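Local coordinates for phthiocerol synthesis polyketide synthase type I PpsC (Mycobacterium tuberculosis, PDB 7AHB), which probably loads acyl extender units onto the synthase, through its acyltransferase domain, during assembly of the phthiocerol chain of mycobacterial lipids, at residues I268-I277 against H301-A309; H311-P321 against N339-D349. All coordinates share one frame; numbering follows the deposited sequence.

Interaction 1: residues I268-I277 against H301-A309; sequences ISTTYADLGI and HQAIAHAGA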
# COMPACT_ATOMS: atom_id res chain seq x y z
N ILE A 268 -9.13 -1.96 -8.60
CA ILE A 268 -10.15 -1.39 -7.73
C ILE A 268 -9.49 -0.25 -6.96
O ILE A 268 -8.66 -0.48 -6.08
CB ILE A 268 -10.72 -2.45 -6.79
CG1 ILE A 268 -11.41 -3.56 -7.61
CG2 ILE A 268 -11.74 -1.83 -5.81
CD1 ILE A 268 -11.58 -4.84 -6.85
N SER A 269 -9.84 0.98 -7.32
CA SER A 269 -9.22 2.15 -6.73
C SER A 269 -9.79 2.42 -5.34
O SER A 269 -11.00 2.33 -5.11
CB SER A 269 -9.44 3.37 -7.62
OG SER A 269 -8.94 4.57 -6.98
N THR A 270 -8.92 2.71 -4.39
CA THR A 270 -9.35 3.13 -3.06
C THR A 270 -9.45 4.65 -2.95
O THR A 270 -9.72 5.19 -1.86
CB THR A 270 -8.39 2.56 -2.01
OG1 THR A 270 -7.06 3.05 -2.28
CG2 THR A 270 -8.43 1.03 -2.03
N THR A 271 -9.27 5.35 -4.07
CA THR A 271 -9.22 6.80 -4.07
C THR A 271 -10.61 7.40 -4.08
O THR A 271 -10.81 8.49 -3.51
CB THR A 271 -8.42 7.28 -5.28
OG1 THR A 271 -7.03 6.96 -5.09
CG2 THR A 271 -8.60 8.78 -5.48
N TYR A 272 -11.58 6.71 -4.66
CA TYR A 272 -12.90 7.26 -4.90
C TYR A 272 -13.95 6.44 -4.17
O TYR A 272 -13.81 5.23 -3.99
CB TYR A 272 -13.24 7.29 -6.41
CG TYR A 272 -12.21 7.97 -7.27
CD1 TYR A 272 -12.15 9.35 -7.34
CD2 TYR A 272 -11.30 7.22 -8.01
CE1 TYR A 272 -11.20 9.98 -8.12
CE2 TYR A 272 -10.33 7.85 -8.80
CZ TYR A 272 -10.29 9.22 -8.84
OH TYR A 272 -9.35 9.84 -9.62
N ALA A 273 -15.05 7.11 -3.79
CA ALA A 273 -16.14 6.40 -3.14
C ALA A 273 -16.68 5.27 -4.02
O ALA A 273 -17.07 4.21 -3.52
CB ALA A 273 -17.26 7.37 -2.79
N ASP A 274 -16.69 5.49 -5.34
CA ASP A 274 -17.21 4.49 -6.28
C ASP A 274 -16.14 3.50 -6.72
O ASP A 274 -16.36 2.74 -7.66
CB ASP A 274 -17.83 5.19 -7.49
CG ASP A 274 -16.80 5.79 -8.43
OD1 ASP A 274 -15.62 5.87 -8.08
OD2 ASP A 274 -17.21 6.19 -9.55
N LEU A 275 -15.00 3.48 -6.04
CA LEU A 275 -13.89 2.57 -6.28
C LEU A 275 -13.32 2.69 -7.69
O LEU A 275 -12.54 1.81 -8.11
CB LEU A 275 -14.30 1.11 -5.99
CG LEU A 275 -14.95 0.88 -4.62
CD1 LEU A 275 -15.28 -0.58 -4.40
CD2 LEU A 275 -14.05 1.41 -3.52
N GLY A 276 -13.66 3.74 -8.41
CA GLY A 276 -13.20 3.91 -9.78
C GLY A 276 -13.65 2.83 -10.74
O GLY A 276 -12.92 2.52 -11.71
N ILE A 277 -14.83 2.26 -10.53
CA ILE A 277 -15.27 1.15 -11.38
C ILE A 277 -16.71 1.34 -11.84
O ILE A 277 -17.41 0.37 -12.13
CB ILE A 277 -15.12 -0.21 -10.66
CG1 ILE A 277 -15.99 -0.19 -9.41
CG2 ILE A 277 -13.67 -0.51 -10.35
CD1 ILE A 277 -15.93 -1.49 -8.60
N HIS A 301 -11.61 -0.77 3.07
CA HIS A 301 -12.70 -1.66 3.45
C HIS A 301 -13.60 -1.97 2.25
O HIS A 301 -13.87 -3.14 1.95
CB HIS A 301 -13.46 -1.00 4.61
CG HIS A 301 -14.83 -1.55 4.86
ND1 HIS A 301 -15.77 -0.86 5.59
CD2 HIS A 301 -15.41 -2.72 4.51
CE1 HIS A 301 -16.87 -1.58 5.68
NE2 HIS A 301 -16.69 -2.71 5.02
N GLN A 302 -14.02 -0.94 1.53
CA GLN A 302 -14.98 -1.14 0.45
C GLN A 302 -14.35 -1.83 -0.75
O GLN A 302 -14.98 -2.66 -1.41
CB GLN A 302 -15.58 0.22 0.05
CG GLN A 302 -16.32 0.95 1.19
CD GLN A 302 -15.46 1.98 1.98
OE1 GLN A 302 -14.23 1.91 2.02
NE2 GLN A 302 -16.15 2.95 2.62
N ALA A 303 -13.09 -1.52 -1.04
CA ALA A 303 -12.40 -2.19 -2.14
C ALA A 303 -12.23 -3.69 -1.87
O ALA A 303 -12.44 -4.52 -2.76
CB ALA A 303 -11.04 -1.53 -2.39
N ILE A 304 -11.85 -4.05 -0.65
CA ILE A 304 -11.70 -5.47 -0.32
C ILE A 304 -13.04 -6.18 -0.41
O ILE A 304 -13.15 -7.27 -0.98
CB ILE A 304 -11.06 -5.64 1.07
CG1 ILE A 304 -9.58 -5.17 1.05
CG2 ILE A 304 -11.16 -7.09 1.53
CD1 ILE A 304 -8.68 -6.00 0.17
N ALA A 305 -14.08 -5.59 0.16
CA ALA A 305 -15.41 -6.18 0.09
C ALA A 305 -15.82 -6.44 -1.35
O ALA A 305 -16.29 -7.53 -1.70
CB ALA A 305 -16.43 -5.25 0.79
N HIS A 306 -15.64 -5.44 -2.21
CA HIS A 306 -15.97 -5.61 -3.63
C HIS A 306 -15.21 -6.79 -4.22
O HIS A 306 -15.78 -7.62 -4.93
CB HIS A 306 -15.65 -4.32 -4.40
CG HIS A 306 -16.34 -4.22 -5.73
ND1 HIS A 306 -15.91 -4.90 -6.85
CD2 HIS A 306 -17.44 -3.53 -6.10
CE1 HIS A 306 -16.74 -4.65 -7.85
NE2 HIS A 306 -17.68 -3.82 -7.43
N ALA A 307 -13.92 -6.89 -3.90
CA ALA A 307 -13.04 -7.87 -4.50
C ALA A 307 -13.32 -9.27 -4.00
O ALA A 307 -13.11 -10.24 -4.74
CB ALA A 307 -11.57 -7.51 -4.19
N GLY A 308 -13.77 -9.41 -2.76
CA GLY A 308 -14.05 -10.74 -2.24
C GLY A 308 -15.34 -11.36 -2.76
O GLY A 308 -15.62 -12.53 -2.48
N ALA A 309 -16.14 -10.61 -3.51
CA ALA A 309 -17.33 -11.20 -4.11
C ALA A 309 -16.95 -12.43 -4.94
O ALA A 309 -17.58 -13.49 -4.82
CB ALA A 309 -18.06 -10.17 -4.96

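Interaction 2: residues H311-P321 against N339-D349; sequences HHTFIEISAHP and NYLSIGTLQRD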
# COMPACT_ATOMS: atom_id res chain seq x y z
N HIS A 311 -13.27 -13.14 -5.78
CA HIS A 311 -11.86 -13.47 -5.62
C HIS A 311 -11.65 -13.98 -4.20
O HIS A 311 -12.18 -13.41 -3.23
CB HIS A 311 -10.97 -12.27 -5.87
CG HIS A 311 -11.18 -11.64 -7.21
ND1 HIS A 311 -12.17 -10.70 -7.44
CD2 HIS A 311 -10.53 -11.81 -8.38
CE1 HIS A 311 -12.11 -10.32 -8.71
NE2 HIS A 311 -11.13 -10.99 -9.30
N HIS A 312 -10.89 -15.06 -4.06
CA HIS A 312 -10.77 -15.73 -2.78
C HIS A 312 -9.37 -15.73 -2.19
O HIS A 312 -9.23 -16.03 -1.00
CB HIS A 312 -11.25 -17.18 -2.91
CG HIS A 312 -12.71 -17.29 -3.15
ND1 HIS A 312 -13.27 -17.05 -4.39
CD2 HIS A 312 -13.74 -17.57 -2.32
CE1 HIS A 312 -14.59 -17.20 -4.31
NE2 HIS A 312 -14.89 -17.51 -3.06
N THR A 313 -8.34 -15.40 -2.96
CA THR A 313 -6.98 -15.32 -2.43
C THR A 313 -6.52 -13.87 -2.48
O THR A 313 -6.48 -13.27 -3.56
CB THR A 313 -6.03 -16.22 -3.21
OG1 THR A 313 -6.44 -17.58 -3.04
CG2 THR A 313 -4.60 -16.05 -2.69
N PHE A 314 -6.17 -13.33 -1.32
CA PHE A 314 -5.62 -11.99 -1.18
C PHE A 314 -4.18 -12.10 -0.70
O PHE A 314 -3.92 -12.75 0.32
CB PHE A 314 -6.46 -11.17 -0.21
CG PHE A 314 -7.83 -10.84 -0.73
CD1 PHE A 314 -8.82 -11.80 -0.79
CD2 PHE A 314 -8.13 -9.56 -1.18
CE1 PHE A 314 -10.07 -11.51 -1.29
CE2 PHE A 314 -9.39 -9.27 -1.67
CZ PHE A 314 -10.36 -10.25 -1.71
N ILE A 315 -3.27 -11.47 -1.42
CA ILE A 315 -1.84 -11.51 -1.11
C ILE A 315 -1.37 -10.07 -0.94
O ILE A 315 -1.36 -9.29 -1.90
CB ILE A 315 -1.02 -12.21 -2.21
CG1 ILE A 315 -1.54 -13.61 -2.42
CG2 ILE A 315 0.49 -12.23 -1.84
CD1 ILE A 315 -0.92 -14.33 -3.60
N GLU A 316 -0.96 -9.71 0.28
CA GLU A 316 -0.39 -8.40 0.52
C GLU A 316 1.06 -8.40 0.03
O GLU A 316 1.87 -9.25 0.44
CB GLU A 316 -0.46 -8.03 2.00
CG GLU A 316 0.17 -6.70 2.31
CD GLU A 316 0.12 -6.37 3.79
OE1 GLU A 316 -0.79 -6.91 4.47
OE2 GLU A 316 1.00 -5.59 4.28
N ILE A 317 1.38 -7.45 -0.84
CA ILE A 317 2.69 -7.37 -1.46
C ILE A 317 3.50 -6.35 -0.66
O ILE A 317 3.51 -5.15 -0.99
CB ILE A 317 2.59 -6.95 -2.94
CG1 ILE A 317 1.65 -7.89 -3.69
CG2 ILE A 317 4.00 -6.97 -3.58
CD1 ILE A 317 2.11 -9.33 -3.76
N SER A 318 4.12 -6.79 0.43
CA SER A 318 4.80 -5.86 1.33
C SER A 318 5.97 -6.58 1.99
O SER A 318 6.12 -7.81 1.88
CB SER A 318 3.84 -5.31 2.41
OG SER A 318 3.42 -6.35 3.27
N ALA A 319 6.78 -5.79 2.70
CA ALA A 319 7.89 -6.34 3.48
C ALA A 319 7.42 -6.94 4.82
O ALA A 319 8.14 -7.75 5.41
CB ALA A 319 8.93 -5.25 3.76
N HIS A 320 6.23 -6.55 5.30
CA HIS A 320 5.72 -7.08 6.54
C HIS A 320 4.21 -6.92 6.52
O HIS A 320 3.73 -5.81 6.23
CB HIS A 320 6.31 -6.38 7.77
CG HIS A 320 5.76 -6.89 9.07
ND1 HIS A 320 6.16 -8.09 9.63
CD2 HIS A 320 4.83 -6.38 9.91
CE1 HIS A 320 5.50 -8.29 10.76
NE2 HIS A 320 4.69 -7.26 10.95
N PRO A 321 3.44 -7.97 6.83
CA PRO A 321 1.99 -7.89 6.63
C PRO A 321 1.31 -7.02 7.67
O PRO A 321 1.30 -7.36 8.86
CB PRO A 321 1.52 -9.35 6.74
CG PRO A 321 2.77 -10.18 6.98
CD PRO A 321 3.85 -9.23 7.48
N ASN A 339 -13.50 -20.29 2.84
CA ASN A 339 -13.17 -20.41 1.43
C ASN A 339 -12.18 -19.35 0.98
O ASN A 339 -11.98 -19.20 -0.23
CB ASN A 339 -14.45 -20.33 0.59
CG ASN A 339 -15.39 -21.48 0.87
OD1 ASN A 339 -14.95 -22.59 1.18
ND2 ASN A 339 -16.69 -21.22 0.79
N TYR A 340 -11.57 -18.63 1.92
CA TYR A 340 -10.69 -17.52 1.59
C TYR A 340 -9.32 -17.69 2.23
O TYR A 340 -9.14 -18.46 3.18
CB TYR A 340 -11.29 -16.18 2.05
CG TYR A 340 -12.49 -15.74 1.24
CD1 TYR A 340 -13.73 -16.34 1.43
CD2 TYR A 340 -12.39 -14.73 0.29
CE1 TYR A 340 -14.82 -15.95 0.70
CE2 TYR A 340 -13.49 -14.32 -0.45
CZ TYR A 340 -14.70 -14.94 -0.24
OH TYR A 340 -15.81 -14.55 -0.97
N LEU A 341 -8.36 -16.94 1.70
CA LEU A 341 -6.97 -16.98 2.13
C LEU A 341 -6.47 -15.55 2.08
O LEU A 341 -6.58 -14.89 1.04
CB LEU A 341 -6.15 -17.88 1.20
CG LEU A 341 -4.69 -18.17 1.57
CD1 LEU A 341 -4.62 -19.06 2.79
CD2 LEU A 341 -3.99 -18.80 0.37
N SER A 342 -5.95 -15.05 3.20
CA SER A 342 -5.36 -13.71 3.27
C SER A 342 -3.96 -13.84 3.83
O SER A 342 -3.79 -14.13 5.02
CB SER A 342 -6.20 -12.78 4.14
OG SER A 342 -5.64 -11.47 4.17
N ILE A 343 -2.95 -13.60 2.98
CA ILE A 343 -1.56 -13.82 3.34
C ILE A 343 -0.70 -12.65 2.89
O ILE A 343 -1.11 -11.81 2.10
CB ILE A 343 -1.00 -15.14 2.75
CG1 ILE A 343 -1.10 -15.14 1.23
CG2 ILE A 343 -1.73 -16.34 3.32
CD1 ILE A 343 -0.07 -16.07 0.56
N GLY A 344 0.54 -12.63 3.38
CA GLY A 344 1.51 -11.65 2.97
C GLY A 344 2.61 -12.24 2.11
O GLY A 344 2.54 -13.39 1.67
N THR A 345 3.64 -11.42 1.88
CA THR A 345 4.79 -11.80 1.07
C THR A 345 6.03 -12.02 1.92
O THR A 345 6.51 -13.14 2.04
CB THR A 345 5.05 -10.73 -0.01
OG1 THR A 345 3.88 -10.58 -0.82
CG2 THR A 345 6.21 -11.12 -0.89
N LEU A 346 6.49 -10.98 2.60
CA LEU A 346 7.58 -11.07 3.57
C LEU A 346 7.10 -10.62 4.95
O LEU A 346 6.05 -9.98 5.09
CB LEU A 346 8.76 -10.20 3.13
CG LEU A 346 9.30 -10.34 1.72
CD1 LEU A 346 10.42 -9.32 1.51
CD2 LEU A 346 9.79 -11.72 1.47
N GLN A 347 7.92 -10.89 5.97
CA GLN A 347 7.62 -10.46 7.32
C GLN A 347 8.93 -10.23 8.08
O GLN A 347 9.93 -10.91 7.83
CB GLN A 347 6.76 -11.48 8.06
CG GLN A 347 7.44 -12.81 8.27
CD GLN A 347 6.44 -13.94 8.19
OE1 GLN A 347 6.10 -14.41 7.10
NE2 GLN A 347 5.94 -14.39 9.35
N ARG A 348 8.89 -9.27 9.00
CA ARG A 348 10.10 -8.85 9.70
C ARG A 348 10.62 -9.93 10.63
O ARG A 348 11.82 -9.96 10.93
CB ARG A 348 9.83 -7.56 10.46
CG ARG A 348 9.03 -7.74 11.74
CD ARG A 348 8.37 -6.41 12.19
NE ARG A 348 9.33 -5.31 12.21
CZ ARG A 348 9.44 -4.38 11.25
NH1 ARG A 348 8.63 -4.42 10.17
NH2 ARG A 348 10.35 -3.42 11.35
N ASP A 349 9.75 -10.80 11.12
CA ASP A 349 10.16 -11.93 11.94
C ASP A 349 10.59 -13.09 11.05
O ASP A 349 10.08 -13.28 9.94
CB ASP A 349 9.01 -12.36 12.85
CG ASP A 349 7.68 -12.52 12.10
OD1 ASP A 349 7.00 -11.49 11.80
OD2 ASP A 349 7.34 -13.68 11.77
O HOH W 1 3.83 -9.24 3.80

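Interaction 1: residues I268-I277 against H301-A309
In I277, CG1 lies between the backbone N and the carbonyl carbon (chi1 60°) and the chain runs straight out to CD1; in H306, chi1 of -161° swings the ring beside its carbonyl carbon. I277 CD1 thus sits over one face of the H306 imidazole, 3.4 Å from its centroid and 23° off the ring normal, a CH-pi contact. Deeper in, I268 splits between two alanines one helical turn apart: CG2 reaches A303 CB at 3.5 Å, while CD1 reaches A307 CB at 3.8 Å. T270 CG2 touches A303 CB, at 3.7 Å, and its hydroxyl is hydrogen-bonded to G136 O. L275 lies along the neighbouring row of the helix, with CD1 3.8 Å from H306 CB and CD2 4.1 Å from Q302 CB. No hydrogen bond crosses between the segments. The loop is shaped partly from within, by a type I turn from Y272 to L275, a type I' turn from D274 to I277, and the bond from S269 N to L275 O, while E141 hydrogen-bonds S269, T270 and T271. The contact lays helix 300-308 on outermost strand 267-269 of the parallel sheet, consistent with the alpha/beta core of malonyl-CoA:ACP transacylase-type acyltransferases.

Interaction 2: residues H311-P321 against N339-D349
Backbone hydrogen bonds join H312-E316 to L341-I343 in parallel: L341 N to H312 O, F314 N to L341 O (2.9 Å, N-H...O 179°), I343 N to F314 O, and E316 N to I343 O (2.8 Å). The strand axes diverge by only 6°. Side chains follow this register: T313 CG2 lies beside L341 CD2, and I315 CG1 packs 4.0 Å from I343 CG1. Together with helix 324-334 between them, the strands form a beta-alpha-beta crossover, with 341-343 as the edge strand of a five-stranded parallel sheet. Beyond the strands, polar side chains and a water take over. T345 OG1 donates to E316 O (2.7 Å) and accepts a hydrogen bond from W124 NE1. The water gives hydrogens to S318 OG and L346 O and accepts one from T345 N, bridging the loops, while R348 N donates to H320 ND1 (3.0 Å). Aromatic contacts lie at both ends. The H320 ring, brought to R348 N by chi1 of 178°, has R348 CD over one face, 3.8 Å from its centroid, and P321 CD over the opposite face. Upstream, H312 sets CD2 over the Y340 ring, 3.5 Å from CZ; H312 ND1 is hydrogen-bonded to G47 O.

How the interactions relate
The two contacts lie at the two outermost strands of one parallel sheet, their centres about 18 Å apart, and helix 300-308 is followed in the chain by strand 313-316. Interaction 1 is small (334 Å² buried) and mostly buried, a strand-to-helix contact made by apolar branches and one histidine face. Interaction 2 is larger (920 Å²) and only partly buried; its strand-to-strand pairing relies on backbone hydrogen bonds, with polar side chains and a water where the strands give way to loops. They meet directly at the end of the helix: Y340 OH lies 2.5 Å from G308 O, a probable hydrogen bond, and the F314 ring packs on I304 and A307.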